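Local coordinates for aminopentol aminotransferase (Sphingopyxis macrogoltabida, PDB 6HBS), which removes the amino group of aminopentol, a step in fumonisin B1 degradation, passing it to pyruvate with the help of pyridoxal 5'-phosphate, at residues A[123-128]-A[253-258]; A[113-116]-A[120-123]. One frame throughout, in Å; residues are numbered along the deposited sequence.

Contact 1: A[123-128]-A[253-258]; sequences STAMVL and LSCWGK. With PLP (pyridoxal-5'-phosphate), chain C.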
ATOM      1  N   SER A 123      -6.105  -7.904  -5.421  1.00 16.45           N
ATOM      2  CA  SER A 123      -6.989  -7.076  -6.222  0.51 16.28           C
ATOM      3  C   SER A 123      -6.515  -7.032  -7.677  1.00 17.61           C
ATOM      4  O   SER A 123      -7.328  -7.137  -8.593  1.00 17.97           O
ATOM      5  CB  SER A 123      -7.104  -5.704  -5.646  0.51 16.59           C
ATOM      6  OG  SER A 123      -7.958  -5.719  -4.521  0.51 15.49           O
ATOM      7  N   THR A 124      -5.186  -6.911  -7.868  1.00 17.51           N
ATOM      8  CA  THR A 124      -4.579  -6.935  -9.187  1.00 17.04           C
ATOM      9  C   THR A 124      -4.869  -8.288  -9.858  1.00 18.37           C
ATOM     10  O   THR A 124      -5.225  -8.321 -11.056  1.00 17.69           O
ATOM     11  CB  THR A 124      -3.079  -6.608  -9.164  1.00 18.71           C
ATOM     12  OG1 THR A 124      -2.877  -5.314  -8.577  1.00 16.86           O
ATOM     13  CG2 THR A 124      -2.490  -6.609 -10.558  1.00 18.73           C
ATOM     14  N   ALA A 125      -4.717  -9.396  -9.108  1.00 17.11           N
ATOM     15  CA  ALA A 125      -4.984 -10.729  -9.650  1.00 17.89           C
ATOM     16  C   ALA A 125      -6.445 -10.836 -10.121  1.00 17.54           C
ATOM     17  O   ALA A 125      -6.724 -11.403 -11.186  1.00 18.28           O
ATOM     18  CB  ALA A 125      -4.650 -11.787  -8.616  1.00 18.16           C
ATOM     19  N   MET A 126      -7.361 -10.270  -9.338  1.00 18.37           N
ATOM     20  CA  MET A 126      -8.828 -10.314  -9.623  1.00 20.38           C
ATOM     21  C   MET A 126      -9.117  -9.592 -10.953  1.00 20.59           C
ATOM     22  O   MET A 126      -9.777 -10.151 -11.844  1.00 20.20           O
ATOM     23  CB  MET A 126      -9.612  -9.663  -8.492  1.00 22.11           C
ATOM     24  CG  MET A 126     -11.075  -9.453  -8.803  1.00 25.13           C
ATOM     25  SD  MET A 126     -11.892  -8.673  -7.437  1.00 29.52           S
ATOM     26  CE  MET A 126     -11.479  -6.958  -7.754  1.00 28.48           C
ATOM     27  N   VAL A 127      -8.594  -8.366 -11.102  1.00 18.14           N
ATOM     28  CA  VAL A 127      -8.787  -7.559 -12.294  1.00 18.88           C
ATOM     29  C   VAL A 127      -8.105  -8.215 -13.508  1.00 19.26           C
ATOM     30  O   VAL A 127      -8.729  -8.325 -14.580  1.00 19.73           O
ATOM     31  CB  VAL A 127      -8.334  -6.109 -12.057  1.00 20.65           C
ATOM     32  CG1 VAL A 127      -8.375  -5.292 -13.340  1.00 22.85           C
ATOM     33  CG2 VAL A 127      -9.171  -5.446 -10.988  1.00 20.93           C
ATOM     34  N   LEU A 128      -6.859  -8.677 -13.352  1.00 19.21           N
ATOM     35  CA  LEU A 128      -6.143  -9.408 -14.392  1.00 18.71           C
ATOM     36  C   LEU A 128      -7.006 -10.570 -14.913  1.00 19.51           C
ATOM     37  O   LEU A 128      -7.129 -10.737 -16.118  1.00 19.97           O
ATOM     38  CB  LEU A 128      -4.812  -9.924 -13.849  1.00 19.27           C
ATOM     39  CG  LEU A 128      -3.767 -10.378 -14.863  1.00 22.31           C
ATOM     40  CD1 LEU A 128      -2.379 -10.371 -14.214  1.00 23.01           C
ATOM     41  CD2 LEU A 128      -4.026 -11.779 -15.396  1.00 23.21           C
ATOM     42  N   LEU A 253      -1.348 -17.686 -11.242  1.00 19.43           N
ATOM     43  CA  LEU A 253      -0.894 -16.484 -10.521  1.00 19.89           C
ATOM     44  C   LEU A 253      -0.663 -16.882  -9.069  1.00 20.55           C
ATOM     45  O   LEU A 253      -1.380 -17.695  -8.524  1.00 19.36           O
ATOM     46  CB  LEU A 253      -1.955 -15.376 -10.552  1.00 19.36           C
ATOM     47  CG  LEU A 253      -2.471 -14.893 -11.908  1.00 20.40           C
ATOM     48  CD1 LEU A 253      -3.542 -13.845 -11.726  1.00 20.09           C
ATOM     49  CD2 LEU A 253      -1.357 -14.339 -12.786  1.00 21.50           C
ATOM     50  N   SER A 254       0.300 -16.244  -8.430  1.00 19.15           N
ATOM     51  CA  SER A 254       0.442 -16.337  -6.989  1.00 20.09           C
ATOM     52  C   SER A 254       0.701 -14.929  -6.448  1.00 19.58           C
ATOM     53  O   SER A 254       1.410 -14.130  -7.078  1.00 18.02           O
ATOM     54  CB  SER A 254       1.539 -17.309  -6.600  1.00 20.43           C
ATOM     55  OG  SER A 254       2.761 -17.001  -7.254  1.00 20.60           O
ATOM     56  N   CYS A 255       0.132 -14.663  -5.279  1.00 17.38           N
ATOM     57  CA  CYS A 255       0.211 -13.416  -4.583  1.00 17.21           C
ATOM     58  C   CYS A 255       1.119 -13.594  -3.364  1.00 18.05           C
ATOM     59  O   CYS A 255       1.002 -14.595  -2.602  1.00 18.15           O
ATOM     60  CB  CYS A 255      -1.164 -12.969  -4.107  1.00 17.59           C
ATOM     61  SG  CYS A 255      -2.387 -12.780  -5.432  1.00 19.36           S
ATOM     62  N   TRP A 256       2.007 -12.619  -3.170  1.00 15.54           N
ATOM     63  CA  TRP A 256       3.046 -12.669  -2.151  1.00 16.15           C
ATOM     64  C   TRP A 256       3.098 -11.328  -1.423  1.00 16.06           C
ATOM     65  O   TRP A 256       2.745 -10.281  -1.985  1.00 14.79           O
ATOM     66  CB  TRP A 256       4.401 -12.961  -2.772  1.00 15.87           C
ATOM     67  CG  TRP A 256       4.473 -14.254  -3.505  1.00 17.38           C
ATOM     68  CD1 TRP A 256       4.031 -14.508  -4.767  1.00 19.02           C
ATOM     69  CD2 TRP A 256       5.098 -15.452  -3.049  1.00 17.20           C
ATOM     70  NE1 TRP A 256       4.295 -15.805  -5.108  1.00 19.30           N
ATOM     71  CE2 TRP A 256       4.956 -16.406  -4.083  1.00 17.76           C
ATOM     72  CE3 TRP A 256       5.741 -15.830  -1.863  1.00 17.85           C
ATOM     73  CZ2 TRP A 256       5.459 -17.696  -3.970  1.00 17.54           C
ATOM     74  CZ3 TRP A 256       6.225 -17.112  -1.754  1.00 18.33           C
ATOM     75  CH2 TRP A 256       6.065 -18.035  -2.782  1.00 16.78           C
ATOM     76  N   GLY A 257       3.513 -11.385  -0.156  1.00 17.25           N
ATOM     77  CA  GLY A 257       3.681 -10.175   0.639  1.00 16.90           C
ATOM     78  C   GLY A 257       4.196 -10.542   2.009  1.00 17.56           C
ATOM     79  O   GLY A 257       4.859 -11.602   2.166  1.00 19.02           O
ATOM     80  N   LYS A 258       3.948  -9.649   2.960  1.00 16.47           N
ATOM     81  CA  LYS A 258       4.331  -9.738   4.390  1.00 18.72           C
ATOM     82  C   LYS A 258       5.854  -9.836   4.579  1.00 17.22           C
ATOM     83  O   LYS A 258       6.440  -8.913   5.114  1.00 17.93           O
ATOM     84  CB  LYS A 258       3.550 -10.848   5.116  1.00 18.46           C
ATOM     85  CG  LYS A 258       2.091 -10.454   5.372  1.00 20.69           C
ATOM     86  CD  LYS A 258       1.199 -11.409   6.164  1.00 21.82           C
ATOM     87  CE  LYS A 258      -0.119 -10.769   6.612  1.00 23.25           C
ATOM     88  NZ  LYS A 258      -1.225 -10.815   5.599  1.00 29.82           N
TER
HETATM   89  N1  PLP C 501      -4.081 -12.393   1.741  1.00 22.84           N
HETATM   90  C2  PLP C 501      -3.787 -13.115   2.844  1.00 22.56           C
HETATM   91  C2A PLP C 501      -3.860 -14.624   2.842  1.00 22.58           C
HETATM   92  C3  PLP C 501      -3.319 -12.424   4.042  1.00 23.46           C
HETATM   93  O3  PLP C 501      -3.004 -13.114   5.158  1.00 27.16           O
HETATM   94  C4  PLP C 501      -3.188 -10.949   4.018  1.00 24.14           C
HETATM   95  C4A PLP C 501      -2.692 -10.279   5.249  1.00 27.75           C
HETATM   96  C5  PLP C 501      -3.607 -10.268   2.756  1.00 22.24           C
HETATM   97  C6  PLP C 501      -4.007 -11.046   1.676  1.00 21.74           C
HETATM   98  C5A PLP C 501      -3.551  -8.751   2.584  1.00 22.22           C
HETATM   99  O4P PLP C 501      -2.215  -8.236   2.817  1.00 21.35           O
HETATM  100  P   PLP C 501      -2.175  -6.732   3.392  1.00 20.19           P
HETATM  101  O1P PLP C 501      -2.700  -6.737   4.755  1.00 21.89           O
HETATM  102  O2P PLP C 501      -3.085  -5.955   2.483  1.00 18.60           O
HETATM  103  O3P PLP C 501      -0.695  -6.435   3.290  1.00 18.00           O
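Leu253 and Ala125 form the heart of this contact, where helix 118-133 lies against one face of the large-domain sheet of a class-III aminotransferase. The helix runs nearly antiparallel to strand 253-256, at 160°, with the two short axes approaching to 9.3 Å. The small side chain of Ala125 suits this spacing: its CB rests on CD1 of Leu253 at 3.9 Å and on SG of Cys255 at 4.0 Å, so that two residues of the strand, two positions apart and on the same face, both rest against one small side chain. Leu253 carries CG anti to its carbonyl carbon (chi1 -56°), and the extended branch ending in CD1 reaches up to the helix. CD1 of Leu253 also meets Leu128, one turn further along the helix, whose CD2 lies 4.2 Å away. Val228 and Leu226 on neighbouring strand 226-230 widen the apolar bed, while Leu128 also leans on Leu269 of strand 267-271.

Ser254 and Trp256 project from the other face of the strand. There NE1 of Trp256 donates to OG of Ser254 over 2.9 Å, with OG only slightly tilted from the indole plane; OG is also hydrogen-bonded to His108.

Just past the strand the chain turns through Gly257 to Lys258, whose NZ is joined covalently to C4A of the pyridoxal phosphate at 1.6 Å, the internal aldimine. A bend at the last torsion of the lysine chain brings NZ to the cofactor. No hydrogen bond crosses between helix and strand: carbon and sulfur contacts alone join them here, and this apolar seam belongs to the buried framework from which the cofactor-bearing lysine extends.

Contact 2: A[113-116]-A[120-123]; sequences MFCK and DATS
Cys115, the last residue of strand 111-115, and Asp120, in the first turn of helix 118-133, face each other with their CA atoms 6.3 Å apart, the chain having doubled back through the tight connection between them. Their side chains meet at the base, CB of Cys115 lying 3.6 Å from CB of Asp120. The thiol is folded in under the helix start: with chi1 at 47°, SG sits between its own backbone N and carbonyl carbon, and this brings it 3.7 Å from the backbone N of Ala121 and 4.0 Å from CB of Ala121.

The polar link comes from Asp120. CG stands anti to the carbonyl carbon (chi1 -58°), which swings the carboxylate back over the turn, where OD2 accepts the backbone N-H of Lys116 at 3.0 Å. The bond is moderately bent, at 144°, and uses the anti lone pair of OD2. Atom OD2 is also bonded to the backbone N of Asn117, a bond of the kind that makes one half of a capping box, and to ND2 of Asn117 of the second subunit. Three N-H donors converge on this one oxygen, and they and the amino end of the helix would probably favour the anion, offsetting the nearby Asp120 of the second subunit. The aliphatic start of Lys116 stays close, CB being 3.6 Å from OD2, but its chain leads off to place NZ on the carbonyl oxygen of Pro265.

Replacing Asp120 with an alanine removes the carboxylate and would probably leave the amides of Lys116 and Asn117, and the second subunit's Asn117, without their common acceptor, freeing the turn to shift. The carboxylate ties strand end, helix start and partner subunit together beside the cofactor's phosphate-binding turn.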
ATOM      1  N   MET A 113       5.036  -8.453 -10.805  1.00 18.63           N
ATOM      2  CA  MET A 113       4.660  -7.080 -10.585  1.00 20.18           C
ATOM      3  C   MET A 113       4.751  -6.802  -9.077  1.00 21.08           C
ATOM      4  O   MET A 113       4.421  -7.701  -8.266  1.00 20.63           O
ATOM      5  CB  MET A 113       3.243  -6.809 -11.108  1.00 20.13           C
ATOM      6  CG  MET A 113       3.124  -7.021 -12.611  1.00 22.57           C
ATOM      7  SD  MET A 113       1.415  -6.906 -13.183  1.00 25.19           S
ATOM      8  CE  MET A 113       1.131  -5.142 -13.116  1.00 26.39           C
ATOM      9  N   PHE A 114       5.247  -5.603  -8.704  1.00 17.61           N
ATOM     10  CA  PHE A 114       5.469  -5.232  -7.320  1.00 16.77           C
ATOM     11  C   PHE A 114       4.512  -4.112  -6.954  1.00 17.05           C
ATOM     12  O   PHE A 114       4.281  -3.184  -7.768  1.00 18.60           O
ATOM     13  CB  PHE A 114       6.942  -4.869  -7.076  1.00 17.48           C
ATOM     14  CG  PHE A 114       7.861  -6.031  -7.363  1.00 17.18           C
ATOM     15  CD1 PHE A 114       7.836  -7.154  -6.557  1.00 18.21           C
ATOM     16  CD2 PHE A 114       8.666  -6.047  -8.489  1.00 19.05           C
ATOM     17  CE1 PHE A 114       8.598  -8.267  -6.868  1.00 18.78           C
ATOM     18  CE2 PHE A 114       9.404  -7.176  -8.814  1.00 18.12           C
ATOM     19  CZ  PHE A 114       9.360  -8.283  -8.012  1.00 18.45           C
ATOM     20  N   CYS A 115       4.005  -4.194  -5.721  1.00 16.63           N
ATOM     21  CA  CYS A 115       3.056  -3.242  -5.127  1.00 18.19           C
ATOM     22  C   CYS A 115       3.389  -3.080  -3.638  1.00 17.27           C
ATOM     23  O   CYS A 115       4.508  -3.410  -3.223  1.00 17.19           O
ATOM     24  CB  CYS A 115       1.626  -3.720  -5.369  1.00 18.31           C
ATOM     25  SG  CYS A 115       1.420  -5.480  -4.969  1.00 21.08           S
ATOM     26  N   LYS A 116       2.473  -2.516  -2.839  1.00 17.53           N
ATOM     27  CA  LYS A 116       2.773  -2.293  -1.432  1.00 17.85           C
ATOM     28  C   LYS A 116       2.098  -3.337  -0.541  1.00 17.11           C
ATOM     29  O   LYS A 116       2.773  -3.986   0.240  1.00 17.58           O
ATOM     30  CB  LYS A 116       2.364  -0.893  -0.980  1.00 17.69           C
ATOM     31  CG  LYS A 116       3.306   0.212  -1.422  1.00 18.59           C
ATOM     32  CD  LYS A 116       4.703   0.167  -0.814  1.00 18.90           C
ATOM     33  CE  LYS A 116       5.746  -0.284  -1.803  1.00 17.77           C
ATOM     34  NZ  LYS A 116       7.101  -0.026  -1.298  1.00 17.96           N
ATOM     35  N   ASP A 120      -3.232  -5.226  -2.565  1.00 16.31           N
ATOM     36  CA  ASP A 120      -2.916  -4.714  -3.900  1.00 16.99           C
ATOM     37  C   ASP A 120      -2.701  -5.893  -4.867  1.00 16.38           C
ATOM     38  O   ASP A 120      -3.186  -5.846  -6.021  1.00 17.54           O
ATOM     39  CB  ASP A 120      -1.644  -3.838  -3.899  1.00 17.48           C
ATOM     40  CG  ASP A 120      -1.630  -2.618  -2.984  1.00 17.77           C
ATOM     41  OD1 ASP A 120      -2.710  -2.206  -2.508  1.00 21.09           O
ATOM     42  OD2 ASP A 120      -0.507  -2.067  -2.741  1.00 18.59           O
ATOM     43  N   ALA A 121      -1.959  -6.923  -4.415  1.00 16.25           N
ATOM     44  CA  ALA A 121      -1.634  -8.073  -5.259  1.00 16.27           C
ATOM     45  C   ALA A 121      -2.899  -8.905  -5.522  1.00 16.31           C
ATOM     46  O   ALA A 121      -3.113  -9.345  -6.613  1.00 16.42           O
ATOM     47  CB  ALA A 121      -0.536  -8.914  -4.663  1.00 17.55           C
ATOM     48  N   THR A 122      -3.741  -9.108  -4.510  1.00 17.23           N
ATOM     49  CA  THR A 122      -4.940  -9.946  -4.729  1.00 16.50           C
ATOM     50  C   THR A 122      -5.957  -9.218  -5.613  1.00 16.57           C
ATOM     51  O   THR A 122      -6.591  -9.848  -6.465  1.00 16.86           O
ATOM     52  CB  THR A 122      -5.543 -10.425  -3.409  1.00 16.70           C
ATOM     53  OG1 THR A 122      -5.953  -9.292  -2.634  1.00 18.04           O
ATOM     54  CG2 THR A 122      -4.593 -11.310  -2.630  1.00 16.92           C
ATOM     55  N   SER A 123      -6.105  -7.904  -5.421  1.00 16.45           N
ATOM     56  CA  SER A 123      -6.989  -7.076  -6.222  0.51 16.28           C
ATOM     57  C   SER A 123      -6.515  -7.032  -7.677  1.00 17.61           C
ATOM     58  O   SER A 123      -7.328  -7.137  -8.593  1.00 17.97           O
ATOM     59  CB  SER A 123      -7.104  -5.704  -5.646  0.51 16.59           C
ATOM     60  OG  SER A 123      -7.958  -5.719  -4.521  0.51 15.49           O
TER

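Helix 118-133 carries both contacts, and Ser123 belongs to each; their centres lie 6 Å apart. Contact 2 fixes the first turn of the helix to the edge strand 111-115, whereas contact 1 lays the following turns on strand 253-256, two places further into the same sheet. They meet at Cys255, whose SG is 3.7 Å from O of Ala121 and 3.9 Å from CG2 of Thr122. Contact 1 reaches the cofactor only through Lys258, beyond the packed residues; at contact 2 the side chain of Asp120 lies about 6 Å from it, nearest atoms. Gly118 and Ser119, in the connection between the segments of contact 2, also hydrogen-bond the cofactor, as does Ser287 of the second subunit.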